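Local coordinates for protein polynucleotide 5'-triphosphatase (Acanthamoeba polyphaga mimivirus, PDB 3BGY) that removes the terminal phosphate from triphosphate-ended RNA, serving as the metal-dependent tunnel triphosphatase domain at the N-terminal end of the viral mRNA-capping enzyme, at residues S106-I109 with S110-I113; G95-I98 with T99-K103; T181-K184 with N185-I188. All blocks are in the same frame, centred on the assembly; numbering follows the deposited sequence. Where two conformers were deposited one is given.

Interaction 1 (S106-I109 with S110-I113); sequences SNDI and SRYI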
loop_
_atom_site.group_PDB
_atom_site.type_symbol
_atom_site.label_atom_id
_atom_site.label_comp_id
_atom_site.label_asym_id
_atom_site.label_seq_id
_atom_site.Cartn_x
_atom_site.Cartn_y
_atom_site.Cartn_z
ATOM N N SER A 106 15.784 16.687 -9.308
ATOM C CA SER A 106 15.328 15.753 -8.280
ATOM C C SER A 106 15.481 16.342 -6.861
ATOM O O SER A 106 14.652 16.083 -5.979
ATOM C CB SER A 106 16.017 14.394 -8.407
ATOM O OG SER A 106 17.339 14.451 -7.963
ATOM N N ASN A 107 16.486 17.204 -6.671
ATOM C CA ASN A 107 16.699 17.861 -5.376
ATOM C C ASN A 107 15.572 18.853 -5.088
ATOM O O ASN A 107 15.127 18.938 -3.943
ATOM C CB ASN A 107 18.050 18.578 -5.321
ATOM C CG ASN A 107 18.482 18.884 -3.897
ATOM O OD1 ASN A 107 18.535 20.040 -3.491
ATOM N ND2 ASN A 107 18.779 17.843 -3.131
ATOM N N ASP A 108 15.084 19.538 -6.132
ATOM C CA ASP A 108 13.959 20.495 -6.030
ATOM C C ASP A 108 12.693 19.737 -5.660
ATOM O O ASP A 108 11.886 20.222 -4.863
ATOM C CB ASP A 108 13.678 21.200 -7.366
ATOM C CG ASP A 108 14.660 22.342 -7.670
ATOM O OD1 ASP A 108 15.349 22.812 -6.746
ATOM O OD2 ASP A 108 14.717 22.762 -8.841
ATOM N N ILE A 109 12.524 18.551 -6.259
ATOM C CA ILE A 109 11.369 17.707 -5.980
ATOM C C ILE A 109 11.406 17.165 -4.546
ATOM O O ILE A 109 10.393 17.258 -3.828
ATOM C CB ILE A 109 11.231 16.540 -7.016
ATOM C CG1 ILE A 109 11.025 17.114 -8.411
ATOM C CG2 ILE A 109 10.053 15.575 -6.600
ATOM C CD1 ILE A 109 11.088 16.126 -9.570
ATOM N N SER A 110 12.560 16.660 -4.108
ATOM C CA SER A 110 12.700 16.126 -2.751
ATOM C C SER A 110 12.449 17.184 -1.682
ATOM O O SER A 110 11.710 16.949 -0.726
ATOM C CB SER A 110 14.081 15.526 -2.530
ATOM O OG SER A 110 14.293 14.410 -3.362
ATOM N N ARG A 111 12.948 18.393 -1.939
ATOM C CA ARG A 111 12.809 19.496 -0.975
ATOM C C ARG A 111 11.340 19.916 -0.879
ATOM O O ARG A 111 10.846 20.152 0.219
ATOM C CB ARG A 111 13.718 20.659 -1.371
ATOM C CG ARG A 111 15.141 20.447 -0.891
ATOM C CD ARG A 111 16.028 21.620 -1.296
ATOM N NE ARG A 111 16.249 21.643 -2.737
ATOM C CZ ARG A 111 16.778 22.661 -3.413
ATOM N NH1 ARG A 111 17.139 23.772 -2.785
ATOM N NH2 ARG A 111 17.008 22.532 -4.713
ATOM N N TYR A 112 10.641 19.879 -2.013
ATOM C CA TYR A 112 9.213 20.203 -2.076
ATOM C C TYR A 112 8.440 19.125 -1.322
ATOM O O TYR A 112 7.589 19.435 -0.486
ATOM C CB TYR A 112 8.706 20.311 -3.529
ATOM C CG TYR A 112 7.179 20.460 -3.668
ATOM C CD1 TYR A 112 6.543 21.711 -3.465
ATOM C CD2 TYR A 112 6.358 19.338 -3.968
ATOM C CE1 TYR A 112 5.121 21.841 -3.559
ATOM C CE2 TYR A 112 4.934 19.461 -4.055
ATOM C CZ TYR A 112 4.335 20.710 -3.851
ATOM O OH TYR A 112 2.964 20.820 -3.938
ATOM N N ILE A 113 8.782 17.859 -1.575
ATOM C CA ILE A 113 8.094 16.746 -0.910
ATOM C C ILE A 113 8.200 16.782 0.627
ATOM O O ILE A 113 7.174 16.667 1.319
ATOM C CB ILE A 113 8.527 15.362 -1.530
ATOM C CG1 ILE A 113 8.075 15.280 -2.985
ATOM C CG2 ILE A 113 7.956 14.165 -0.738
ATOM C CD1 ILE A 113 6.546 15.336 -3.229
#

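Interaction 2 (G95-I98 with T99-K103); sequences GEFI and TKFSK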
loop_
_atom_site.group_PDB
_atom_site.type_symbol
_atom_site.label_atom_id
_atom_site.label_comp_id
_atom_site.label_asym_id
_atom_site.label_seq_id
_atom_site.Cartn_x
_atom_site.Cartn_y
_atom_site.Cartn_z
ATOM N N GLY A 95 -2.229 17.371 -10.877
ATOM C CA GLY A 95 -1.981 18.013 -12.163
ATOM C C GLY A 95 -0.991 19.149 -12.052
ATOM O O GLY A 95 -0.111 19.292 -12.901
ATOM N N GLU A 96 -1.102 19.915 -10.963
ATOM C CA GLU A 96 -0.214 21.044 -10.689
ATOM C C GLU A 96 1.201 20.584 -10.404
ATOM O O GLU A 96 2.157 21.193 -10.878
ATOM C CB GLU A 96 -0.737 21.882 -9.530
ATOM C CG GLU A 96 -1.862 22.825 -9.925
ATOM C CD GLU A 96 -2.225 23.795 -8.820
ATOM O OE1 GLU A 96 -1.304 24.378 -8.203
ATOM O OE2 GLU A 96 -3.433 23.987 -8.575
ATOM N N PHE A 97 1.317 19.470 -9.681
ATOM C CA PHE A 97 2.611 18.890 -9.355
ATOM C C PHE A 97 3.313 18.432 -10.642
ATOM O O PHE A 97 4.486 18.733 -10.832
ATOM C CB PHE A 97 2.436 17.710 -8.388
ATOM C CG PHE A 97 3.719 16.967 -8.085
ATOM C CD1 PHE A 97 4.619 17.446 -7.131
ATOM C CD2 PHE A 97 4.049 15.804 -8.802
ATOM C CE1 PHE A 97 5.848 16.778 -6.887
ATOM C CE2 PHE A 97 5.275 15.122 -8.573
ATOM C CZ PHE A 97 6.173 15.611 -7.620
ATOM N N ILE A 98 2.601 17.677 -11.480
ATOM C CA ILE A 98 3.154 17.167 -12.735
ATOM C C ILE A 98 3.608 18.283 -13.676
ATOM O O ILE A 98 4.739 18.250 -14.148
ATOM C CB ILE A 98 2.165 16.206 -13.461
ATOM C CG1 ILE A 98 1.974 14.936 -12.622
ATOM C CG2 ILE A 98 2.677 15.836 -14.896
ATOM C CD1 ILE A 98 0.872 14.024 -13.106
ATOM N N THR A 99 2.748 19.275 -13.911
ATOM C CA THR A 99 3.087 20.389 -14.796
ATOM C C THR A 99 4.260 21.224 -14.275
ATOM O O THR A 99 5.172 21.552 -15.043
ATOM C CB THR A 99 1.872 21.319 -15.075
ATOM O OG1 THR A 99 1.332 21.802 -13.842
ATOM C CG2 THR A 99 0.793 20.581 -15.838
ATOM N N LYS A 100 4.269 21.486 -12.966
ATOM C CA LYS A 100 5.328 22.284 -12.336
ATOM C C LYS A 100 6.676 21.564 -12.222
ATOM O O LYS A 100 7.717 22.157 -12.509
ATOM C CB LYS A 100 4.894 22.776 -10.944
ATOM C CG LYS A 100 5.852 23.796 -10.292
ATOM C CD LYS A 100 5.335 24.352 -8.968
ATOM C CE LYS A 100 6.309 25.398 -8.401
ATOM N NZ LYS A 100 5.842 26.012 -7.126
ATOM N N PHE A 101 6.652 20.291 -11.825
ATOM C CA PHE A 101 7.886 19.531 -11.631
ATOM C C PHE A 101 8.369 18.576 -12.729
ATOM O O PHE A 101 9.401 17.932 -12.545
ATOM C CB PHE A 101 7.853 18.811 -10.269
ATOM C CG PHE A 101 7.820 19.747 -9.088
ATOM C CD1 PHE A 101 9.018 20.264 -8.550
ATOM C CD2 PHE A 101 6.597 20.137 -8.516
ATOM C CE1 PHE A 101 9.009 21.160 -7.463
ATOM C CE2 PHE A 101 6.567 21.041 -7.417
ATOM C CZ PHE A 101 7.780 21.552 -6.895
ATOM N N SER A 102 7.686 18.544 -13.880
ATOM C CA SER A 102 8.037 17.670 -15.027
ATOM C C SER A 102 9.491 17.756 -15.509
ATOM O O SER A 102 10.072 16.748 -15.924
ATOM C CB SER A 102 7.124 17.955 -16.233
ATOM O OG SER A 102 6.079 17.002 -16.338
ATOM N N LYS A 103 10.044 18.970 -15.462
ATOM C CA LYS A 103 11.415 19.260 -15.890
ATOM C C LYS A 103 12.303 19.784 -14.746
ATOM O O LYS A 103 13.422 20.253 -14.993
ATOM C CB LYS A 103 11.392 20.279 -17.056
ATOM C CG LYS A 103 10.548 19.860 -18.268
ATOM C CD LYS A 103 10.539 20.894 -19.388
ATOM C CE LYS A 103 9.578 20.469 -20.499
ATOM N NZ LYS A 103 9.720 21.279 -21.745
#

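Interaction 3 (T181-K184 with N185-I188); sequences TINK and NSRI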
loop_
_atom_site.group_PDB
_atom_site.type_symbol
_atom_site.label_atom_id
_atom_site.label_comp_id
_atom_site.label_asym_id
_atom_site.label_seq_id
_atom_site.Cartn_x
_atom_site.Cartn_y
_atom_site.Cartn_z
ATOM N N THR A 181 -14.274 -2.635 2.692
ATOM C CA THR A 181 -14.192 -2.978 4.107
ATOM C C THR A 181 -15.150 -4.148 4.323
ATOM O O THR A 181 -16.352 -3.967 4.421
ATOM C CB THR A 181 -14.513 -1.734 4.997
ATOM O OG1 THR A 181 -13.519 -0.728 4.762
ATOM C CG2 THR A 181 -14.443 -2.119 6.487
ATOM N N ILE A 182 -14.601 -5.356 4.317
ATOM C CA ILE A 182 -15.435 -6.549 4.425
ATOM C C ILE A 182 -16.057 -6.834 5.793
ATOM O O ILE A 182 -17.113 -7.461 5.877
ATOM C CB ILE A 182 -14.736 -7.778 3.791
ATOM C CG1 ILE A 182 -13.357 -7.994 4.403
ATOM C CG2 ILE A 182 -14.602 -7.582 2.246
ATOM C CD1 ILE A 182 -12.713 -9.338 4.002
ATOM N N ASN A 183 -15.390 -6.373 6.842
ATOM C CA ASN A 183 -15.850 -6.477 8.229
ATOM C C ASN A 183 -15.033 -5.479 9.022
ATOM O O ASN A 183 -14.159 -4.806 8.464
ATOM C CB ASN A 183 -15.759 -7.920 8.807
ATOM C CG ASN A 183 -14.370 -8.544 8.672
ATOM O OD1 ASN A 183 -13.363 -7.956 9.078
ATOM N ND2 ASN A 183 -14.318 -9.760 8.141
ATOM N N LYS A 184 -15.264 -5.414 10.332
ATOM C CA LYS A 184 -14.557 -4.470 11.199
ATOM C C LYS A 184 -13.048 -4.627 11.284
ATOM O O LYS A 184 -12.344 -3.664 11.539
ATOM C CB LYS A 184 -15.146 -4.509 12.620
ATOM C CG LYS A 184 -15.341 -5.912 13.172
ATOM C CD LYS A 184 -15.991 -5.915 14.553
ATOM C CE LYS A 184 -16.291 -7.350 14.994
ATOM N NZ LYS A 184 -16.996 -7.431 16.308
ATOM N N ASN A 185 -12.557 -5.811 10.912
ATOM C CA ASN A 185 -11.135 -6.122 11.044
ATOM C C ASN A 185 -10.285 -6.287 9.803
ATOM O O ASN A 185 -9.060 -6.365 9.904
ATOM C CB ASN A 185 -11.005 -7.379 11.896
ATOM C CG ASN A 185 -11.780 -7.277 13.197
ATOM O OD1 ASN A 185 -11.669 -6.285 13.904
ATOM N ND2 ASN A 185 -12.582 -8.290 13.502
ATOM N N SER A 186 -10.911 -6.278 8.637
ATOM C CA SER A 186 -10.149 -6.467 7.415
ATOM C C SER A 186 -10.725 -5.710 6.238
ATOM O O SER A 186 -11.928 -5.460 6.172
ATOM C CB SER A 186 -10.027 -7.952 7.074
ATOM O OG SER A 186 -11.304 -8.516 6.948
ATOM N N ARG A 187 -9.850 -5.424 5.283
ATOM C CA ARG A 187 -10.205 -4.664 4.084
ATOM C C ARG A 187 -9.488 -5.244 2.875
ATOM O O ARG A 187 -8.343 -5.679 2.993
ATOM C CB ARG A 187 -9.762 -3.223 4.336
ATOM C CG ARG A 187 -10.243 -2.194 3.346
ATOM C CD ARG A 187 -9.708 -0.803 3.724
ATOM N NE ARG A 187 -8.310 -0.696 3.294
ATOM C CZ ARG A 187 -7.253 -0.611 4.100
ATOM N NH1 ARG A 187 -7.410 -0.587 5.419
ATOM N NH2 ARG A 187 -6.034 -0.681 3.581
ATOM N N ILE A 188 -10.196 -5.322 1.749
ATOM C CA ILE A 188 -9.611 -5.807 0.498
ATOM C C ILE A 188 -9.256 -4.563 -0.327
ATOM O O ILE A 188 -10.120 -3.727 -0.531
ATOM C CB ILE A 188 -10.629 -6.668 -0.307
ATOM C CG1 ILE A 188 -10.851 -8.035 0.379
ATOM C CG2 ILE A 188 -10.135 -6.895 -1.782
ATOM C CD1 ILE A 188 -9.716 -9.063 0.182
#

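Interaction 1 (S106-I109 with S110-I113)
Arg-111 folds back along helix 106-115 and meets Asn-107 and Asp-108, one turn and three residues earlier. Its NH2 makes a salt bridge to OD1 of Asp-108, 2.6 Å away. The carboxylate and guanidinium planes are 30° apart, and the pair meets through this one nitrogen and one oxygen. A bend at chi3 (-70°) swings the guanidinium back toward the N-terminal turn and brings NE within 3.2 Å of the backbone O of Asn-107. That bond is straight at 166°. The oxygen lies almost in the guanidinium plane, while NE stands above the carbonyl plane; the main-chain N of Arg-111 reaches the same oxygen from the other face. OD1 of Asn-107 hangs over a guanidinium face, 2.9 Å from NE but badly angled for a hydrogen bond.

All this belongs to the solvent side. The other side of the helix is tightly packed: Ile-109 and Ile-113 lie side by side, CG2 to CG1 4.1 Å, and Ile-113 CG1 also rests 3.2 Å from O of Ile-109. Beneath them are Ile-170 and Tyr-172 of strand 169-183 and Ile-74 and Leu-76 of strand 66-77.

The helix is thus amphipathic, with charges probably balanced locally at the surface and its branched aliphatic side chains turned to the barrel.

Interaction 2 (G95-I98 with T99-K103)
Phe-97 and Phe-101, one turn apart near the end of helix 91-101, bring their rings together on the buried side of the helix. Phe-101 can be followed outward. Its CB sits over one face of the Phe-97 ring and 3.4 Å from the backbone O of Phe-97, the oxygen that also takes the N-H of Phe-101. CG is 4.2 Å from CE1 of Phe-97. CD2 has two neighbours on the same flank: the Phe-97 O, which meets the ring at its edge and in its plane, and Phe-97 CD1, 3.6 Å away. CE2 of Phe-101 lies 4.1 Å from CD1 of Phe-97. The far end of the ring goes on to meet the ring of Tyr-112 in the next helix. The two phenylalanine planes are 31° apart, an oblique pairing. The first torsions differ: Phe-97 has CG opposite its backbone N (chi1 175°), whereas Phe-101 has it opposite the carbonyl carbon (chi1 -64°), which turns the two rings toward one another.

Toward solvent, OG1 of Thr-99 turns back over the helix to lie 3.0 Å from O of Gly-95 and 3.1 Å from O of Glu-96. Just beyond Phe-101, OG of Ser-102 bonds O of Ile-98 at 2.9 Å, backing up a weak bond from the Ser-102 N.

Here the aromatic pair at i and i+4 lies on the buried side of an amphipathic helix, which packs through Phe-97 against Leu-72 and Ile-74 on the outside of the beta barrel.

Interaction 3 (T181-K184 with N185-I188)
The chain reverses through a type I beta turn at Lys-184 and Asn-185, and the strand segments 181-183 and 186-188 run antiparallel but splayed, at 144° with axes 4.8 Å apart at their closest. Their backbone link is slight: N of Ile-182 makes a weak bond to O of Ser-186.

Side chains do more of the work. Asn-183 holds CG between its backbone N and carbonyl carbon (chi1 54°), which sets OD1 over the turn. There the N of Asn-185 approaches in the carbonyl plane, on a lone pair, at 2.9 Å, closing an Asx turn. OG of Ser-186 lies 3.0 Å from the same OD1 and also reaches Glu-227 of helix 221-235, whose carboxylate takes ND2 of Asn-183 as well. Beside this polar group, CG1 of Ile-182 packs 3.3 Å from OG of Ser-186, and its CG2 meets CG1 of Ile-188 at 4.2 Å. On the other face of the sheet, the stem of Arg-187 crosses Thr-181 obliquely, CG to OG1 3.9 Å; its guanidinium pairs with Asp-189.

This is a beta hairpin with a two-residue type I turn, here joining the adjacent barrel strands 169-183 and 186-196 of the tunnel fold.

Interactions 2, 1 and 3 follow in that order along the chain. The first two lie on consecutive helices, 91-101 and 106-115, with centres 12 Å apart, and they touch: CG of Tyr-112 is 3.5 Å from CZ of Phe-101, and CG1 of Ile-109 is 3.7 Å from CD1 of Phe-101. Interaction 3 lies about 36 Å from either, centre to centre, on the opposite side of the chain's centre. Strand 169-183 spans the gap: Ile-170 and Tyr-172 near its start meet helix 106-115, and its far end forms the hairpin. The closed eight-stranded antiparallel barrel, the tunnel of this triphosphatase domain, is thus flanked by a helix pair at one end and tied to helix 221-235 at the hairpin.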